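Local structure of trehalose-6-phosphate phosphatase (Neosartorya fumigata, 5DXL) at residues A41-R46 with Q70-E75; H89-R94 with K135-T140; K13-A18 with K52-D57. The protein is a phosphatase of the HAD superfamily, built from a Rossmann-like core domain and a smaller cap domain. One frame throughout, in Å; residues are numbered along the deposited sequence. Where two conformers were deposited one is given.

Contact 1 of 3, residues A41-R46 with Q70-E75; sequences AIPSDR and QAFLDE
I42 and F72 come together at a slant within the Rossmann-like core of this HAD-family protein, CG1 of I42 lying 4.0 Å from CE2 of F72. The phenylalanine stands near the start of helix 70-77, and the residues it meets belong to the irregular chain that runs into helix 45-56. With CG of F72 anti to the backbone N (chi1 180°), the ring is carried across to this chain, and its far rim, CE2 and CZ, does the touching.

Three consecutive residues meet that rim, one through its backbone and two through their side chains. A41 presents its backbone carbonyl: O of A41 lies at the ring edge, close to the ring plane and 4.1 Å from CZ of F72, and it is also hydrogen-bonded to the hydroxyl of Y27. I42 approaches obliquely through CG1, the branch that its chi1 of -81° sets beside the backbone N. P43 adds a looser oblique touch, with CD 4.4 Å from CZ of F72. The contact is small, burying about 100 Å², and mostly apolar. Around it, R68 makes a cation-pi interaction with the F72 ring, while W76 meets the same ring with planes at about 45° and also packs against I42 and P43. Just beyond P43, helix 45-56 begins with S44 as its N-cap, the hydroxyl OG bonding to the backbone N of V47.

Contact 2 of 3, residues H89-R94 with K135-T140; sequences HGCFIR and KRVALT
A chi1 of -172° swings CG of R136 to the far side from the backbone N, and a bend at chi3 (-48°) then lays the guanidinium across the end of the F92 ring, which its own chi1 sets with CG beside the backbone N. Ring and guanidinium stand almost perpendicular, their planes 89° apart. The ring uses its edge and the guanidinium its face: CE2 of F92 sits 3.6 Å above the guanidinium plane, displaced toward the rim, whereas CZ of R136 lies in the plane of the ring. The nearest approach, 3.7 Å, is between CE2 of F92 and NH2 of R136, and CZ of F92 stays 3.9 Å from NH1 of R136. This is therefore not a cation-pi stack over the ring face. Because F92 meets the guanidinium from above, the N-H groups in the guanidinium plane can serve other partners, and NH2 of R136 forms a salt bridge with OE1 of E88.

The pairing joins the two domains of the HAD architecture. F92 opens strand 92-94 of the large mixed sheet of the core, where C91 and F92 both face A87 in a classic beta bulge. R136 and V137 form the tight turn between strands 131-134 and 139-142 of the antiparallel cap sheet, closed by a backbone bond of 3.0 Å from N of K135 to O of A138.

Beside the aromatic pair, C91 and V137 direct their side chains at each other, with CG2 of V137 the branch nearest SG of C91. Their separation is doubtful, since it is unusually short and C91 was modelled in two conformers. P185 and A105 also pack on V137, and F187 lies against C91.

Contact 3 of 3, residues K13-A18 with K52-D57; sequences KQYRKA and KTLAAD
Y15 and L54, whose CA atoms at 11.8 Å are the nearest across the contact, sit in the last turns of helices 8-17 and 45-56, two helices flanking the mixed sheet of the Rossmann-like core. The first helix ends at A18, where the chain leaves helical geometry, although N of A18 still bonds to O of Q14 at 3.0 Å. In 52-57, N of A56 bonds weakly to O of K52 and to O of T53, and by D57 the backbone is no longer helical, its psi having opened to 117°.

At this backbone distance the tyrosine side chain supplies most of the reach between the helices. A chi1 of -178° points the ring away from its own helix backbone and carries the hydroxyl to the other helix. There OH of Y15 lies 4.1 Å from CD1 of L54, a slanting touch between a polar tip and one methyl branch. Strand 21-25 lies beneath both, F23 touching each of them, and L269 and I266 of helix 259-270 pack on Y15 and L54 respectively.

The hydroxyl is hydrogen-bonded to ND2 of N60, and D57 forms a salt bridge with R59. OH of Y15 and OD2 of D57, 4.2 Å apart, are too distant for a direct bond. A water lies between them; its 2.4 Å separation from OH of Y15 is doubtfully short, but it donates to OD2 of D57 at 2.6 Å.

Contacts 1 and 3 share helix 45-56, the first at the chain entering it and the second at its C-terminal end, with centres about 22 Å apart. Both lie within the core domain, whereas contact 2 joins core to cap, its centre about 31 Å from that of contact 3. Contacts 2 and 3 are buried, contact 1 only partly so. Their chemistry does not simply follow burial: mostly apolar packing on an aromatic rim in contact 1, a charged group against a ring edge in contact 2, and in contact 3 a tyrosine hydroxyl beside a leucine methyl and an aspartate, with a doubtful water between the polar ends. Contacts 1 and 2 touch directly, OE1 of Q70 lying 3.2 Å from CE1 of F92.

Contact 1 of 3, residues A41-R46 with Q70-E75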
loop_
_atom_site.group_PDB
_atom_site.type_symbol
_atom_site.label_atom_id
_atom_site.label_comp_id
_atom_site.label_asym_id
_atom_site.label_seq_id
_atom_site.Cartn_x
_atom_site.Cartn_y
_atom_site.Cartn_z
ATOM N N ALA A 41 2.127 -17.776 -3.855
ATOM C CA ALA A 41 2.864 -16.529 -3.681
ATOM C C ALA A 41 3.366 -16.396 -2.252
ATOM O O ALA A 41 3.676 -15.299 -1.806
ATOM C CB ALA A 41 2.001 -15.323 -4.054
ATOM N N ILE A 42 3.404 -17.517 -1.534
ATOM C CA ILE A 42 4.168 -17.617 -0.295
ATOM C C ILE A 42 5.604 -17.293 -0.645
ATOM O O ILE A 42 6.129 -17.827 -1.631
ATOM C CB ILE A 42 4.042 -19.020 0.330
ATOM C CG1 ILE A 42 2.736 -19.123 1.115
ATOM C CG2 ILE A 42 5.227 -19.332 1.223
ATOM C CD1 ILE A 42 2.321 -20.538 1.416
ATOM N N PRO A 43 6.235 -16.383 0.117
ATOM C CA PRO A 43 7.550 -15.887 -0.273
ATOM C C PRO A 43 8.544 -17.017 -0.382
ATOM O O PRO A 43 8.659 -17.844 0.531
ATOM C CB PRO A 43 7.924 -14.923 0.865
ATOM C CG PRO A 43 7.093 -15.369 2.027
ATOM C CD PRO A 43 5.795 -15.804 1.398
ATOM N N SER A 44 9.229 -17.062 -1.515
ATOM C CA SER A 44 10.346 -17.963 -1.694
ATOM C C SER A 44 11.397 -17.690 -0.635
ATOM O O SER A 44 11.414 -16.613 -0.020
ATOM C CB SER A 44 10.956 -17.793 -3.080
ATOM O OG SER A 44 11.769 -16.632 -3.115
ATOM N N ASP A 45 12.279 -18.663 -0.423
ATOM C CA ASP A 45 13.424 -18.469 0.453
ATOM C C ASP A 45 14.276 -17.275 0.013
ATOM O O ASP A 45 14.805 -16.547 0.848
ATOM C CB ASP A 45 14.292 -19.731 0.500
ATOM C CG ASP A 45 13.621 -20.881 1.234
ATOM O OD1 ASP A 45 12.579 -20.658 1.892
ATOM O OD2 ASP A 45 14.151 -22.012 1.159
ATOM N N ARG A 46 14.409 -17.078 -1.298
ATOM C CA ARG A 46 15.207 -15.969 -1.808
ATOM C C ARG A 46 14.604 -14.617 -1.421
ATOM O O ARG A 46 15.326 -13.714 -0.984
ATOM C CB ARG A 46 15.353 -16.043 -3.330
ATOM C CG ARG A 46 16.131 -14.859 -3.899
ATOM C CD ARG A 46 16.416 -15.016 -5.388
ATOM N NE ARG A 46 17.286 -16.157 -5.647
ATOM C CZ ARG A 46 18.614 -16.099 -5.635
ATOM N NH1 ARG A 46 19.225 -14.948 -5.380
ATOM N NH2 ARG A 46 19.331 -17.191 -5.879
ATOM N N GLN A 70 -3.529 -10.144 7.948
ATOM C CA GLN A 70 -2.577 -10.057 9.047
ATOM C C GLN A 70 -1.927 -11.413 9.304
ATOM O O GLN A 70 -0.708 -11.516 9.460
ATOM C CB GLN A 70 -3.291 -9.548 10.303
ATOM C CG GLN A 70 -2.481 -9.564 11.580
ATOM C CD GLN A 70 -3.347 -9.256 12.786
ATOM O OE1 GLN A 70 -4.577 -9.275 12.701
ATOM N NE2 GLN A 70 -2.714 -8.975 13.916
ATOM N N ALA A 71 -2.739 -12.462 9.321
ATOM C CA ALA A 71 -2.221 -13.790 9.632
ATOM C C ALA A 71 -1.219 -14.283 8.589
ATOM O O ALA A 71 -0.268 -15.009 8.926
ATOM C CB ALA A 71 -3.374 -14.783 9.777
ATOM N N PHE A 72 -1.400 -13.870 7.337
ATOM C CA PHE A 72 -0.498 -14.261 6.263
ATOM C C PHE A 72 0.852 -13.573 6.417
ATOM O O PHE A 72 1.903 -14.223 6.365
ATOM C CB PHE A 72 -1.096 -13.929 4.892
ATOM C CG PHE A 72 -0.206 -14.303 3.736
ATOM C CD1 PHE A 72 0.721 -13.399 3.233
ATOM C CD2 PHE A 72 -0.304 -15.558 3.148
ATOM C CE1 PHE A 72 1.538 -13.746 2.170
ATOM C CE2 PHE A 72 0.506 -15.907 2.080
ATOM C CZ PHE A 72 1.429 -14.998 1.590
ATOM N N LEU A 73 0.832 -12.257 6.602
ATOM C CA LEU A 73 2.088 -11.521 6.728
ATOM C C LEU A 73 2.836 -11.997 7.964
ATOM O O LEU A 73 4.047 -12.187 7.923
ATOM C CB LEU A 73 1.859 -10.007 6.821
ATOM C CG LEU A 73 1.317 -9.318 5.566
ATOM C CD1 LEU A 73 1.335 -7.815 5.792
ATOM C CD2 LEU A 73 2.101 -9.701 4.315
ATOM N N ASP A 74 2.116 -12.187 9.062
ATOM C CA ASP A 74 2.803 -12.595 10.285
ATOM C C ASP A 74 3.391 -13.987 10.145
ATOM O O ASP A 74 4.526 -14.232 10.576
ATOM C CB ASP A 74 1.878 -12.544 11.492
ATOM C CG ASP A 74 2.654 -12.475 12.796
ATOM O OD1 ASP A 74 3.833 -12.042 12.773
ATOM O OD2 ASP A 74 2.107 -12.870 13.829
ATOM N N GLU A 75 2.648 -14.897 9.525
ATOM C CA GLU A 75 3.140 -16.267 9.417
ATOM C C GLU A 75 4.405 -16.379 8.565
ATOM O O GLU A 75 5.340 -17.118 8.906
ATOM C CB GLU A 75 2.057 -17.180 8.842
ATOM C CG GLU A 75 2.611 -18.549 8.479
ATOM C CD GLU A 75 1.657 -19.657 8.779
ATOM O OE1 GLU A 75 0.459 -19.473 8.462
ATOM O OE2 GLU A 75 2.106 -20.709 9.308
#

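Contact 2 of 3, residues H89-R94 with K135-T140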
loop_
_atom_site.group_PDB
_atom_site.type_symbol
_atom_site.label_atom_id
_atom_site.label_comp_id
_atom_site.label_asym_id
_atom_site.label_seq_id
_atom_site.Cartn_x
_atom_site.Cartn_y
_atom_site.Cartn_z
ATOM N N HIS A 89 -5.187 -3.962 3.804
ATOM C CA HIS A 89 -5.481 -2.637 3.273
ATOM C C HIS A 89 -5.503 -1.570 4.367
ATOM O O HIS A 89 -6.478 -0.826 4.511
ATOM C CB HIS A 89 -6.812 -2.667 2.505
ATOM C CG HIS A 89 -6.838 -3.681 1.402
ATOM N ND1 HIS A 89 -7.330 -4.959 1.572
ATOM C CD2 HIS A 89 -6.398 -3.615 0.124
ATOM C CE1 HIS A 89 -7.211 -5.627 0.438
ATOM N NE2 HIS A 89 -6.649 -4.835 -0.455
ATOM N N GLY A 90 -4.428 -1.522 5.152
ATOM C CA GLY A 90 -4.242 -0.480 6.143
ATOM C C GLY A 90 -4.988 -0.689 7.451
ATOM O O GLY A 90 -5.038 0.209 8.281
ATOM N N CYS A 91 -5.573 -1.863 7.643
ATOM C CA CYS A 91 -6.373 -2.083 8.840
ATOM C C CYS A 91 -5.576 -2.640 10.013
ATOM O O CYS A 91 -5.986 -2.492 11.158
ATOM C CB CYS A 91 -7.536 -3.008 8.519
ATOM S SG CYS A 91 -8.772 -2.177 7.513
ATOM N N PHE A 92 -4.442 -3.271 9.728
ATOM C CA PHE A 92 -3.580 -3.823 10.774
ATOM C C PHE A 92 -2.154 -3.351 10.553
ATOM O O PHE A 92 -1.656 -3.400 9.431
ATOM C CB PHE A 92 -3.614 -5.349 10.783
ATOM C CG PHE A 92 -4.903 -5.924 11.294
ATOM C CD1 PHE A 92 -5.111 -6.098 12.646
ATOM C CD2 PHE A 92 -5.908 -6.283 10.412
ATOM C CE1 PHE A 92 -6.312 -6.628 13.117
ATOM C CE2 PHE A 92 -7.110 -6.815 10.874
ATOM C CZ PHE A 92 -7.309 -6.985 12.226
ATOM N N ILE A 93 -1.508 -2.883 11.610
ATOM C CA ILE A 93 -0.134 -2.415 11.475
ATOM C C ILE A 93 0.740 -2.966 12.593
ATOM O O ILE A 93 0.323 -3.032 13.753
ATOM C CB ILE A 93 -0.050 -0.878 11.468
ATOM C CG1 ILE A 93 1.349 -0.413 11.077
ATOM C CG2 ILE A 93 -0.413 -0.285 12.819
ATOM C CD1 ILE A 93 1.432 1.073 10.829
ATOM N N ARG A 94 1.946 -3.388 12.224
ATOM C CA ARG A 94 2.956 -3.780 13.205
ATOM C C ARG A 94 4.196 -2.943 12.964
ATOM O O ARG A 94 4.761 -2.987 11.869
ATOM C CB ARG A 94 3.289 -5.272 13.114
ATOM C CG ARG A 94 4.287 -5.729 14.223
ATOM C CD ARG A 94 4.991 -7.091 13.936
ATOM N NE ARG A 94 6.096 -6.977 12.975
ATOM C CZ ARG A 94 6.885 -7.999 12.635
ATOM N NH1 ARG A 94 6.671 -9.197 13.187
ATOM N NH2 ARG A 94 7.872 -7.836 11.736
ATOM N N LYS A 135 -18.157 -6.017 4.817
ATOM C CA LYS A 135 -16.876 -6.516 5.322
ATOM C C LYS A 135 -16.533 -5.809 6.628
ATOM O O LYS A 135 -17.306 -4.958 7.094
ATOM C CB LYS A 135 -15.771 -6.318 4.289
ATOM C CG LYS A 135 -15.906 -7.208 3.070
ATOM C CD LYS A 135 -14.541 -7.537 2.494
ATOM C CE LYS A 135 -14.638 -8.576 1.392
ATOM N NZ LYS A 135 -13.290 -9.005 0.922
ATOM N N ARG A 136 -15.381 -6.154 7.209
ATOM C CA ARG A 136 -14.951 -5.592 8.490
ATOM C C ARG A 136 -14.967 -4.074 8.442
ATOM O O ARG A 136 -15.522 -3.405 9.319
ATOM C CB ARG A 136 -13.545 -6.081 8.858
ATOM C CG ARG A 136 -13.099 -5.689 10.268
ATOM C CD ARG A 136 -11.570 -5.583 10.401
ATOM N NE ARG A 136 -10.879 -6.737 9.845
ATOM C CZ ARG A 136 -10.660 -7.865 10.510
ATOM N NH1 ARG A 136 -11.082 -7.984 11.762
ATOM N NH2 ARG A 136 -10.018 -8.870 9.927
ATOM N N VAL A 137 -14.369 -3.526 7.394
ATOM C CA VAL A 137 -14.141 -2.103 7.371
ATOM C C VAL A 137 -14.815 -1.425 6.176
ATOM O O VAL A 137 -15.052 -0.216 6.189
ATOM C CB VAL A 137 -12.648 -1.814 7.372
ATOM C CG1 VAL A 137 -12.392 -0.496 8.025
ATOM C CG2 VAL A 137 -11.939 -2.887 8.181
ATOM N N ALA A 138 -15.140 -2.189 5.144
ATOM C CA ALA A 138 -15.773 -1.573 3.986
ATOM C C ALA A 138 -17.181 -2.094 3.783
ATOM O O ALA A 138 -17.437 -3.279 3.940
ATOM C CB ALA A 138 -14.947 -1.807 2.745
ATOM N N LEU A 139 -18.091 -1.197 3.404
ATOM C CA LEU A 139 -19.467 -1.584 3.107
ATOM C C LEU A 139 -19.733 -1.304 1.641
ATOM O O LEU A 139 -19.438 -0.216 1.161
ATOM C CB LEU A 139 -20.458 -0.814 3.986
ATOM C CG LEU A 139 -20.362 -1.022 5.502
ATOM C CD1 LEU A 139 -21.411 -0.191 6.224
ATOM C CD2 LEU A 139 -20.516 -2.472 5.831
ATOM N N THR A 140 -20.275 -2.287 0.936
ATOM C CA THR A 140 -20.440 -2.152 -0.509
ATOM C C THR A 140 -21.865 -2.458 -0.949
ATOM O O THR A 140 -22.434 -3.493 -0.594
ATOM C CB THR A 140 -19.463 -3.075 -1.265
ATOM O OG1 THR A 140 -18.129 -2.816 -0.817
ATOM C CG2 THR A 140 -19.536 -2.794 -2.764
#

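Contact 3 of 3, residues K13-A18 with K52-D57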
loop_
_atom_site.group_PDB
_atom_site.type_symbol
_atom_site.label_atom_id
_atom_site.label_comp_id
_atom_site.label_asym_id
_atom_site.label_seq_id
_atom_site.Cartn_x
_atom_site.Cartn_y
_atom_site.Cartn_z
ATOM N N LYS A 13 24.217 4.907 -5.312
ATOM C CA LYS A 13 24.962 6.066 -4.834
ATOM C C LYS A 13 24.218 6.795 -3.710
ATOM O O LYS A 13 24.812 7.138 -2.683
ATOM C CB LYS A 13 25.251 7.027 -5.989
ATOM C CG LYS A 13 26.149 8.195 -5.607
ATOM C CD LYS A 13 26.319 9.174 -6.768
ATOM C CE LYS A 13 27.226 10.327 -6.368
ATOM N NZ LYS A 13 27.239 11.411 -7.383
ATOM N N GLN A 14 22.920 7.018 -3.878
ATOM C CA GLN A 14 22.179 7.717 -2.838
ATOM C C GLN A 14 21.976 6.822 -1.608
ATOM O O GLN A 14 21.963 7.309 -0.485
ATOM C CB GLN A 14 20.836 8.225 -3.371
ATOM C CG GLN A 14 20.104 9.159 -2.422
ATOM C CD GLN A 14 20.942 10.377 -2.010
ATOM O OE1 GLN A 14 21.842 10.808 -2.739
ATOM N NE2 GLN A 14 20.641 10.932 -0.840
ATOM N N TYR A 15 21.832 5.517 -1.825
ATOM C CA TYR A 15 21.728 4.554 -0.719
ATOM C C TYR A 15 22.949 4.637 0.188
ATOM O O TYR A 15 22.824 4.721 1.412
ATOM C CB TYR A 15 21.579 3.129 -1.261
ATOM C CG TYR A 15 21.411 2.046 -0.204
ATOM C CD1 TYR A 15 20.211 1.879 0.472
ATOM C CD2 TYR A 15 22.446 1.171 0.085
ATOM C CE1 TYR A 15 20.050 0.874 1.422
ATOM C CE2 TYR A 15 22.295 0.167 1.036
ATOM C CZ TYR A 15 21.090 0.026 1.696
ATOM O OH TYR A 15 20.949 -0.971 2.643
ATOM N N ARG A 16 24.126 4.619 -0.425
ATOM C CA ARG A 16 25.383 4.692 0.338
ATOM C C ARG A 16 25.532 6.006 1.101
ATOM O O ARG A 16 26.057 6.040 2.212
ATOM C CB ARG A 16 26.573 4.511 -0.593
ATOM C CG ARG A 16 26.780 3.097 -1.057
ATOM C CD ARG A 16 28.042 3.010 -1.916
ATOM N NE ARG A 16 28.371 1.630 -2.242
ATOM C CZ ARG A 16 28.807 1.222 -3.426
ATOM N NH1 ARG A 16 28.979 2.093 -4.416
ATOM N NH2 ARG A 16 29.069 -0.064 -3.623
ATOM N N LYS A 17 25.069 7.087 0.494
ATOM C CA LYS A 17 25.201 8.422 1.060
ATOM C C LYS A 17 24.245 8.640 2.237
ATOM O O LYS A 17 24.557 9.344 3.200
ATOM C CB LYS A 17 24.948 9.454 -0.041
ATOM C CG LYS A 17 25.241 10.896 0.305
ATOM C CD LYS A 17 25.096 11.751 -0.951
ATOM C CE LYS A 17 25.295 13.226 -0.661
ATOM N NZ LYS A 17 26.662 13.505 -0.144
ATOM N N ALA A 18 23.077 8.015 2.162
ATOM C CA ALA A 18 22.018 8.254 3.128
ATOM C C ALA A 18 22.287 7.627 4.486
ATOM O O ALA A 18 22.662 6.461 4.580
ATOM C CB ALA A 18 20.690 7.735 2.577
ATOM N N LYS A 52 15.145 -10.101 4.870
ATOM C CA LYS A 52 15.772 -10.208 6.183
ATOM C C LYS A 52 17.085 -9.429 6.213
ATOM O O LYS A 52 17.368 -8.686 7.164
ATOM C CB LYS A 52 15.995 -11.671 6.544
ATOM C CG LYS A 52 16.682 -11.844 7.879
ATOM C CD LYS A 52 16.864 -13.316 8.202
ATOM C CE LYS A 52 17.564 -13.487 9.547
ATOM N NZ LYS A 52 17.709 -14.928 9.898
ATOM N N THR A 53 17.877 -9.575 5.152
ATOM C CA THR A 53 19.160 -8.892 5.072
ATOM C C THR A 53 18.973 -7.376 4.988
ATOM O O THR A 53 19.682 -6.622 5.654
ATOM C CB THR A 53 19.973 -9.418 3.876
ATOM O OG1 THR A 53 20.280 -10.803 4.106
ATOM C CG2 THR A 53 21.268 -8.625 3.687
ATOM N N LEU A 54 18.000 -6.926 4.201
ATOM C CA LEU A 54 17.753 -5.492 4.092
ATOM C C LEU A 54 17.336 -4.897 5.444
ATOM O O LEU A 54 17.819 -3.835 5.842
ATOM C CB LEU A 54 16.676 -5.218 3.024
ATOM C CG LEU A 54 16.440 -3.733 2.729
ATOM C CD1 LEU A 54 17.607 -3.174 1.922
ATOM C CD2 LEU A 54 15.124 -3.521 1.965
ATOM N N ALA A 55 16.460 -5.602 6.149
ATOM C CA ALA A 55 15.891 -5.088 7.391
ATOM C C ALA A 55 16.862 -5.203 8.563
ATOM O O ALA A 55 16.675 -4.556 9.580
ATOM C CB ALA A 55 14.589 -5.817 7.719
ATOM N N ALA A 56 17.891 -6.018 8.400
ATOM C CA ALA A 56 18.856 -6.224 9.485
ATOM C C ALA A 56 19.655 -4.953 9.769
ATOM O O ALA A 56 20.067 -4.703 10.910
ATOM C CB ALA A 56 19.789 -7.363 9.141
ATOM N N ASP A 57 19.877 -4.160 8.729
ATOM C CA ASP A 57 20.605 -2.895 8.835
ATOM C C ASP A 57 19.710 -1.844 9.482
ATOM O O ASP A 57 18.671 -1.473 8.934
ATOM C CB ASP A 57 21.064 -2.451 7.440
ATOM C CG ASP A 57 21.947 -1.210 7.449
ATOM O OD1 ASP A 57 21.871 -0.373 8.370
ATOM O OD2 ASP A 57 22.717 -1.072 6.472
HETATM O O HOH W 1 22.813 -1.755 4.009
#